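PDB 3IV6: putative Zn-dependent Alcohol Dehydrogenase from Rhodobacter sphaeroides, which binds S-adenosylmethionine in a Rossmann-like domain and is probably a methyltransferase, despite a name that suggests an alcohol dehydrogenase. Local coordinates for residues E41-G46 against F111-N116; R78-L83 against V92-L97; L169-D174 against F182-D187. All coordinates share one frame; numbering follows the deposited sequence.

Contact 1: E41-G46 against F111-N116; sequences ENIVPG and FDFVLN
I43 lays its longer branch over the ring of F113. CG1 stands 3.7 Å from the ring centroid and only 10° off the ring normal, a CH-pi contact almost over the middle of the face. CD1 carries on across the same ring, 3.9 Å from F113 CG, and comes to 4.3 Å from L115 CD2. Isoleucine suits this place through its longer branch: with CG1 beside the backbone N (chi1 -58°) and the chain then extended, CG1 covers the ring and CD1 goes on to the leucine. F113 and L115, two residues apart on strand 113-117, both face the loop, while V114 between them points to the other side of the sheet and packs on helix 125-139.

At the margin, the carbonyl O of N42 lies obliquely to the F113 ring, 4.3 Å from CZ. Farther along, a water donates to G46 O at 3.1 Å and to D112 OD1 at 2.9 Å, the polar link between residues 41-46 and 111-116. At the backbone angles of G46 (phi 102°) a CB would press on the carbonyl O of the residue before, so glycine fits.

The next shell sets the two segments. Direct bonds begin at T48, where D112 N meets OG1; F113 is backbone-bonded to T48 and A50 of the adjacent parallel strand 48-52. V49 packs on both I43 and L115, E41 O accepts from R145, and I43 O from R66. Between the two segments, then, cohesion comes from apolar and CH-pi packing, with one water bridging their polar atoms.

Contact 2: R78-L83 against V92-L97; sequences RMCDDL and VTIDLL. With SAM (S-adenosylmethionine), chain E.
In this beta-alpha-beta crossover, C80 and L83 meet I94 through aliphatic and sulfur atoms, and the flat groups lie at the margins. One is the adenine of S-adenosylmethionine, whose C2 is approached by L97 O at 3.1 Å, tilted out of the ring plane. Two more are the guanidinium of R78 and the carboxylate of D82, one helical turn apart. R78 NE reaches D82 OD2 at 3.2 Å on its syn side, 32° out of the carboxylate plane, in a salt bridge on the side away from the strand, where R78 NH1 also meets E15 O and D82 OD2 also meets N19 N.

The crossover belongs to the Rossmann-like sheet: strand 69-74, helix 77-86, strand 93-96. The helix runs nearly antiparallel to the edge strand, at 165°, with the axes 8.7 Å apart, and the small C80 and the larger L83 and I94 fill that gap. I94 divides its two branches between two residues of the helix. CG2, anti to the backbone N, meets C80 CB at 3.6 Å; CD1, at the end of the extended other branch, meets L83 CD2 at 3.6 Å. Cysteine is small enough for its place, where it also touches D74, which hydrogen-bonds the cofactor through OD1. L83 (chi1 176°, CG anti to the backbone N) presents CD2 to the strand.

On another side of the helix the selenomethionine M79 lines the pocket, its CG 3.8 Å from O3' of the ribose. L96 reaches back over the edge of the interface, and its CD1 ends 4.1 Å from C80 SG.

Contact 3: L169-D174 against F182-D187; sequences LAKFFD and FREAGD
A small antiparallel hairpin, strands 173-174 and 179-181, has its two flanking segments brought together here, where K171 and F172 meet E184 and A185. K171 NZ donates to E184 OE1 at 2.9 Å in a salt bridge, meeting the carboxylate on its syn side, 33° out of its plane. The two side chains cross at about a right angle. Lysine suits the place because its long methylene chain can pass the backbone on the way: CE lies 3.3 Å from E184 O, and a bend at the last torsion (chi4 50°) turns NZ toward the carboxylate.

Beside this pair, F172 provides the apolar part. Its CG sits between the backbone N and the carbonyl carbon (chi1 68°), which directs the ring at A185. Alanine presents a single methyl, CB, over one face, offset toward the rim; the model brings the carbons too close for the exact spacing to be trusted. L169 O stands 4.0 Å above the opposite face, over its centre. That carbonyl also accepts from both F172 N and F173 N, in a weakly bonded helical turn that helps to place the backbone carrying the ring. F172 CB further lies 4.0 Å from E184 CB.

The hairpin is held where F172, just before strand 173-174, makes a backbone bond with H181, and the rings of F173 and F180 stack between the strands. Across the contact, then, a buried phenylalanine packs on an alanine while a lysine–glutamate pair toward the surface adds an electrostatic clasp, probably moderated by solvent.

How the contacts relate
Contacts 1 and 2 belong to the same seven-stranded sheet, whose strand order 3-2-1-4-5-7-6 is that of class I methyltransferases. Contact 2 bears on its edge strand 93-96 and contact 1 on the central strand 113-117, with centres about 19 Å apart and nearest atoms about 7 Å apart. Contact 2 adjoins the cofactor, S-adenosylmethionine, through M79 and L97, whereas the L115 side chain of contact 1 stays about 10 Å from it. Contact 3 lies later in the chain, in a separate three-stranded element away from the known binding residues; its centre is about 32 Å from that of contact 2 and about 39 Å from that of contact 1.

Contact 1: E41-G46 against F111-N116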
# COMPACT_ATOMS: atom_id res chain seq x y z
N GLU A 41 3.61 -17.95 -2.08
CA GLU A 41 3.37 -19.37 -1.95
C GLU A 41 2.30 -19.88 -2.88
O GLU A 41 1.26 -19.27 -3.01
CB GLU A 41 2.97 -19.71 -0.53
CG GLU A 41 4.04 -19.45 0.48
CD GLU A 41 3.55 -19.72 1.88
OE1 GLU A 41 2.35 -20.06 2.05
OE2 GLU A 41 4.37 -19.59 2.81
N ASN A 42 2.54 -21.04 -3.50
CA ASN A 42 1.57 -21.66 -4.37
C ASN A 42 1.41 -20.89 -5.65
O ASN A 42 0.52 -21.19 -6.43
CB ASN A 42 0.20 -21.76 -3.71
CG ASN A 42 0.21 -22.61 -2.47
OD1 ASN A 42 1.22 -23.25 -2.16
ND2 ASN A 42 -0.90 -22.62 -1.75
N ILE A 43 2.25 -19.86 -5.84
CA ILE A 43 2.35 -19.20 -7.13
C ILE A 43 3.47 -19.85 -7.94
O ILE A 43 4.60 -20.02 -7.45
CB ILE A 43 2.60 -17.71 -7.01
CG1 ILE A 43 1.50 -17.05 -6.20
CG2 ILE A 43 2.75 -17.10 -8.40
CD1 ILE A 43 1.73 -15.58 -6.00
N VAL A 44 3.15 -20.24 -9.18
CA VAL A 44 4.00 -21.18 -9.92
C VAL A 44 4.42 -20.57 -11.24
O VAL A 44 3.82 -19.60 -11.67
CB VAL A 44 3.30 -22.57 -10.13
CG1 VAL A 44 2.78 -23.08 -8.80
CG2 VAL A 44 2.13 -22.47 -11.10
N PRO A 45 5.48 -21.10 -11.88
CA PRO A 45 5.88 -20.44 -13.13
C PRO A 45 4.73 -20.39 -14.15
O PRO A 45 3.99 -21.32 -14.33
CB PRO A 45 7.06 -21.29 -13.64
CG PRO A 45 7.56 -22.03 -12.41
CD PRO A 45 6.34 -22.25 -11.55
N GLY A 46 4.55 -19.26 -14.80
CA GLY A 46 3.47 -19.16 -15.76
C GLY A 46 2.28 -18.42 -15.23
O GLY A 46 1.45 -17.98 -16.02
N PHE A 111 -5.64 -11.25 -14.12
CA PHE A 111 -4.55 -11.78 -13.29
C PHE A 111 -4.96 -12.94 -12.39
O PHE A 111 -6.07 -12.94 -11.87
CB PHE A 111 -3.92 -10.65 -12.48
CG PHE A 111 -3.33 -9.58 -13.34
CD1 PHE A 111 -2.05 -9.70 -13.85
CD2 PHE A 111 -4.07 -8.47 -13.67
CE1 PHE A 111 -1.51 -8.73 -14.67
CE2 PHE A 111 -3.52 -7.50 -14.49
CZ PHE A 111 -2.23 -7.64 -15.00
N ASP A 112 -4.08 -13.93 -12.21
CA ASP A 112 -4.35 -14.99 -11.22
C ASP A 112 -4.19 -14.48 -9.77
O ASP A 112 -4.94 -14.89 -8.86
CB ASP A 112 -3.41 -16.18 -11.41
CG ASP A 112 -3.63 -16.91 -12.72
OD1 ASP A 112 -2.62 -17.33 -13.33
OD2 ASP A 112 -4.81 -17.07 -13.14
N PHE A 113 -3.20 -13.60 -9.58
CA PHE A 113 -2.89 -13.04 -8.27
C PHE A 113 -2.66 -11.54 -8.29
O PHE A 113 -2.02 -11.00 -9.19
CB PHE A 113 -1.65 -13.71 -7.68
CG PHE A 113 -1.83 -15.17 -7.42
CD1 PHE A 113 -2.38 -15.61 -6.23
CD2 PHE A 113 -1.45 -16.11 -8.37
CE1 PHE A 113 -2.54 -16.96 -5.99
CE2 PHE A 113 -1.61 -17.44 -8.14
CZ PHE A 113 -2.15 -17.88 -6.95
N VAL A 114 -3.20 -10.86 -7.28
CA VAL A 114 -2.85 -9.46 -7.05
C VAL A 114 -2.22 -9.38 -5.68
O VAL A 114 -2.83 -9.76 -4.67
CB VAL A 114 -4.08 -8.53 -7.13
CG1 VAL A 114 -3.83 -7.21 -6.36
CG2 VAL A 114 -4.46 -8.25 -8.58
N LEU A 115 -0.98 -8.93 -5.65
CA LEU A 115 -0.25 -8.74 -4.39
C LEU A 115 -0.02 -7.24 -4.05
O LEU A 115 0.22 -6.41 -4.93
CB LEU A 115 1.09 -9.48 -4.44
CG LEU A 115 1.12 -10.79 -5.21
CD1 LEU A 115 2.53 -11.29 -5.34
CD2 LEU A 115 0.21 -11.84 -4.61
N ASN A 116 -0.12 -6.90 -2.77
CA ASN A 116 0.46 -5.64 -2.29
C ASN A 116 0.80 -5.67 -0.81
O ASN A 116 0.11 -6.33 -0.01
CB ASN A 116 -0.43 -4.44 -2.63
CG ASN A 116 -1.89 -4.63 -2.21
OD1 ASN A 116 -2.72 -5.06 -3.00
ND2 ASN A 116 -2.20 -4.25 -0.97
O HOH W 1 -1.50 -18.79 -15.54

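Contact 2: R78-L83 against V92-L97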
# COMPACT_ATOMS: atom_id res chain seq x y z
N ARG A 78 7.70 8.52 -11.26
CA ARG A 78 9.09 8.34 -10.86
C ARG A 78 9.31 6.92 -10.33
O ARG A 78 10.35 6.29 -10.59
CB ARG A 78 9.53 9.36 -9.81
CG ARG A 78 11.04 9.32 -9.59
CD ARG A 78 11.47 10.08 -8.38
NE ARG A 78 12.79 9.66 -7.90
CZ ARG A 78 13.49 10.27 -6.94
NH1 ARG A 78 13.00 11.37 -6.35
NH2 ARG A 78 14.67 9.79 -6.55
N MSE A 79 8.32 6.44 -9.59
CA MSE A 79 8.32 5.10 -9.05
C MSE A 79 8.43 4.08 -10.16
O MSE A 79 9.36 3.27 -10.15
CB MSE A 79 7.11 4.86 -8.16
CG MSE A 79 7.38 5.38 -6.76
SE MSE A 79 8.90 4.45 -5.86
CE MSE A 79 8.65 5.33 -4.13
N CYS A 80 7.53 4.16 -11.13
CA CYS A 80 7.65 3.33 -12.34
C CYS A 80 9.02 3.44 -13.01
O CYS A 80 9.57 2.44 -13.47
CB CYS A 80 6.56 3.63 -13.37
SG CYS A 80 4.85 3.46 -12.76
N ASP A 81 9.57 4.64 -13.05
CA ASP A 81 10.76 4.88 -13.86
C ASP A 81 11.98 4.29 -13.18
O ASP A 81 12.78 3.60 -13.83
CB ASP A 81 10.93 6.37 -14.18
CG ASP A 81 9.99 6.86 -15.30
OD1 ASP A 81 9.35 6.02 -15.97
OD2 ASP A 81 9.90 8.10 -15.52
N ASP A 82 12.10 4.54 -11.88
CA ASP A 82 13.21 4.03 -11.06
C ASP A 82 13.18 2.51 -10.96
O ASP A 82 14.24 1.84 -10.88
CB ASP A 82 13.15 4.63 -9.65
CG ASP A 82 13.64 6.08 -9.60
OD1 ASP A 82 14.03 6.61 -10.66
OD2 ASP A 82 13.64 6.68 -8.48
N LEU A 83 11.97 1.96 -10.98
CA LEU A 83 11.78 0.52 -10.92
C LEU A 83 12.22 -0.10 -12.25
O LEU A 83 12.98 -1.06 -12.27
CB LEU A 83 10.33 0.14 -10.57
CG LEU A 83 10.16 -1.38 -10.63
CD1 LEU A 83 10.99 -2.10 -9.56
CD2 LEU A 83 8.73 -1.83 -10.65
N VAL A 92 9.36 -7.51 -17.84
CA VAL A 92 8.31 -7.19 -16.91
C VAL A 92 7.57 -5.98 -17.43
O VAL A 92 8.16 -5.11 -18.05
CB VAL A 92 8.87 -6.81 -15.54
CG1 VAL A 92 9.67 -5.54 -15.65
CG2 VAL A 92 7.76 -6.59 -14.56
N THR A 93 6.28 -5.92 -17.15
CA THR A 93 5.41 -4.85 -17.60
C THR A 93 5.15 -3.90 -16.44
O THR A 93 4.73 -4.33 -15.36
CB THR A 93 4.06 -5.39 -18.07
OG1 THR A 93 4.26 -6.29 -19.17
CG2 THR A 93 3.15 -4.24 -18.48
N ILE A 94 5.36 -2.61 -16.68
CA ILE A 94 5.18 -1.62 -15.62
C ILE A 94 4.26 -0.53 -16.11
O ILE A 94 4.60 0.17 -17.04
CB ILE A 94 6.53 -0.96 -15.20
CG1 ILE A 94 7.52 -2.00 -14.72
CG2 ILE A 94 6.31 0.12 -14.12
CD1 ILE A 94 8.78 -1.40 -14.19
N ASP A 95 3.10 -0.38 -15.48
CA ASP A 95 2.09 0.55 -15.98
C ASP A 95 1.74 1.61 -14.98
O ASP A 95 1.77 1.38 -13.79
CB ASP A 95 0.83 -0.20 -16.42
CG ASP A 95 1.03 -0.94 -17.73
OD1 ASP A 95 1.66 -0.34 -18.63
OD2 ASP A 95 0.55 -2.11 -17.86
N LEU A 96 1.38 2.78 -15.47
CA LEU A 96 0.92 3.83 -14.60
C LEU A 96 -0.58 3.65 -14.33
O LEU A 96 -1.38 3.75 -15.24
CB LEU A 96 1.24 5.18 -15.24
CG LEU A 96 1.16 6.48 -14.43
CD1 LEU A 96 2.37 6.69 -13.54
CD2 LEU A 96 0.99 7.64 -15.42
N LEU A 97 -0.96 3.35 -13.09
CA LEU A 97 -2.38 3.13 -12.77
C LEU A 97 -2.72 3.48 -11.32
O LEU A 97 -1.90 3.34 -10.43
CB LEU A 97 -2.78 1.68 -13.09
CG LEU A 97 -4.20 1.17 -12.78
CD1 LEU A 97 -4.61 0.05 -13.70
CD2 LEU A 97 -4.36 0.70 -11.31
N SAM E . 5.93 0.91 -0.05
CA SAM E . 5.74 -0.09 0.98
C SAM E . 6.28 -1.44 0.55
O SAM E . 6.80 -1.64 -0.56
OXT SAM E . 6.20 -2.32 1.36
CB SAM E . 4.28 -0.16 1.42
CG SAM E . 3.38 0.97 0.92
SD SAM E . 2.74 0.84 -0.78
CE SAM E . 3.58 -0.63 -1.44
C5' SAM E . 3.46 2.29 -1.62
C4' SAM E . 3.65 2.23 -3.13
O4' SAM E . 2.38 2.15 -3.77
C3' SAM E . 4.30 3.49 -3.70
O3' SAM E . 5.12 3.07 -4.76
C2' SAM E . 3.15 4.28 -4.29
O2' SAM E . 3.55 4.98 -5.45
C1' SAM E . 2.14 3.21 -4.66
N9 SAM E . 0.76 3.68 -4.49
C8 SAM E . 0.26 4.34 -3.40
N7 SAM E . -1.05 4.64 -3.62
C5 SAM E . -1.41 4.17 -4.85
C6 SAM E . -2.62 4.21 -5.57
N6 SAM E . -3.73 4.78 -5.09
N1 SAM E . -2.65 3.65 -6.83
C2 SAM E . -1.49 3.09 -7.35
N3 SAM E . -0.30 3.04 -6.66
C4 SAM E . -0.26 3.58 -5.42

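Contact 3: L169-D174 against F182-D187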
# COMPACT_ATOMS: atom_id res chain seq x y z
N LEU A 169 -5.06 18.34 18.51
CA LEU A 169 -5.19 16.96 18.07
C LEU A 169 -6.43 16.72 17.23
O LEU A 169 -6.35 16.08 16.17
CB LEU A 169 -5.20 16.02 19.26
CG LEU A 169 -5.28 14.56 18.84
CD1 LEU A 169 -4.08 14.22 17.97
CD2 LEU A 169 -5.38 13.66 20.03
N ALA A 170 -7.57 17.23 17.69
CA ALA A 170 -8.82 17.09 16.93
C ALA A 170 -8.77 17.70 15.52
O ALA A 170 -9.54 17.31 14.66
CB ALA A 170 -9.98 17.65 17.71
N LYS A 171 -7.88 18.65 15.30
CA LYS A 171 -7.77 19.33 14.01
C LYS A 171 -7.23 18.44 12.87
O LYS A 171 -7.51 18.68 11.70
CB LYS A 171 -6.94 20.62 14.17
CG LYS A 171 -6.66 21.38 12.89
CD LYS A 171 -5.73 22.55 13.17
CE LYS A 171 -5.06 23.04 11.92
NZ LYS A 171 -6.11 23.25 10.93
N PHE A 172 -6.45 17.42 13.23
CA PHE A 172 -5.80 16.55 12.25
C PHE A 172 -5.96 15.05 12.54
O PHE A 172 -5.43 14.20 11.81
CB PHE A 172 -4.32 16.90 12.11
CG PHE A 172 -3.48 16.58 13.33
CD1 PHE A 172 -3.08 17.58 14.19
CD2 PHE A 172 -3.11 15.27 13.62
CE1 PHE A 172 -2.31 17.29 15.32
CE2 PHE A 172 -2.33 14.97 14.75
CZ PHE A 172 -1.94 15.98 15.60
N PHE A 173 -6.69 14.71 13.60
CA PHE A 173 -6.96 13.31 13.85
C PHE A 173 -8.42 13.04 14.24
O PHE A 173 -8.94 13.58 15.22
CB PHE A 173 -6.01 12.77 14.91
CG PHE A 173 -6.36 11.37 15.38
CD1 PHE A 173 -6.16 10.27 14.55
CD2 PHE A 173 -6.86 11.16 16.67
CE1 PHE A 173 -6.46 8.97 15.00
CE2 PHE A 173 -7.16 9.87 17.11
CZ PHE A 173 -6.96 8.78 16.27
N ASP A 174 -9.08 12.20 13.44
CA ASP A 174 -10.50 11.88 13.61
C ASP A 174 -10.61 10.52 14.27
O ASP A 174 -10.33 9.50 13.66
CB ASP A 174 -11.21 11.92 12.24
CG ASP A 174 -12.69 11.54 12.32
OD1 ASP A 174 -13.14 11.09 13.39
OD2 ASP A 174 -13.40 11.68 11.30
N PHE A 182 -1.89 14.70 7.97
CA PHE A 182 -0.59 15.16 8.46
C PHE A 182 -0.30 16.65 8.21
O PHE A 182 0.17 17.38 9.10
CB PHE A 182 0.52 14.28 7.87
CG PHE A 182 0.28 12.83 8.05
CD1 PHE A 182 0.34 12.25 9.33
CD2 PHE A 182 -0.03 12.04 6.95
CE1 PHE A 182 0.11 10.89 9.51
CE2 PHE A 182 -0.28 10.69 7.11
CZ PHE A 182 -0.20 10.10 8.41
N ARG A 183 -0.59 17.09 6.99
CA ARG A 183 -0.41 18.46 6.56
C ARG A 183 -1.25 19.44 7.37
O ARG A 183 -1.28 20.62 7.06
CB ARG A 183 -0.81 18.56 5.08
CG ARG A 183 -0.62 19.91 4.43
CD ARG A 183 -1.06 19.86 2.98
NE ARG A 183 -0.47 20.93 2.20
CZ ARG A 183 -0.84 22.21 2.30
NH1 ARG A 183 -1.80 22.56 3.15
NH2 ARG A 183 -0.25 23.14 1.54
N GLU A 184 -1.92 18.94 8.39
CA GLU A 184 -2.87 19.74 9.16
C GLU A 184 -2.58 19.66 10.66
O GLU A 184 -3.22 20.33 11.46
CB GLU A 184 -4.31 19.29 8.88
CG GLU A 184 -4.85 19.76 7.54
CD GLU A 184 -5.59 21.08 7.64
OE1 GLU A 184 -5.23 21.90 8.51
OE2 GLU A 184 -6.52 21.30 6.84
N ALA A 185 -1.61 18.83 11.02
CA ALA A 185 -0.95 18.94 12.32
C ALA A 185 0.09 20.05 12.31
O ALA A 185 0.58 20.45 13.37
CB ALA A 185 -0.31 17.61 12.70
N GLY A 186 0.42 20.55 11.13
CA GLY A 186 1.44 21.56 10.98
C GLY A 186 2.66 21.28 11.83
O GLY A 186 3.39 20.31 11.59
N ASP A 187 2.89 22.12 12.84
CA ASP A 187 4.17 22.17 13.53
C ASP A 187 4.41 20.89 14.33
O ASP A 187 5.55 20.54 14.63
CB ASP A 187 4.24 23.39 14.45
CG ASP A 187 5.53 23.45 15.24
OD1 ASP A 187 6.60 23.64 14.62
OD2 ASP A 187 5.48 23.30 16.48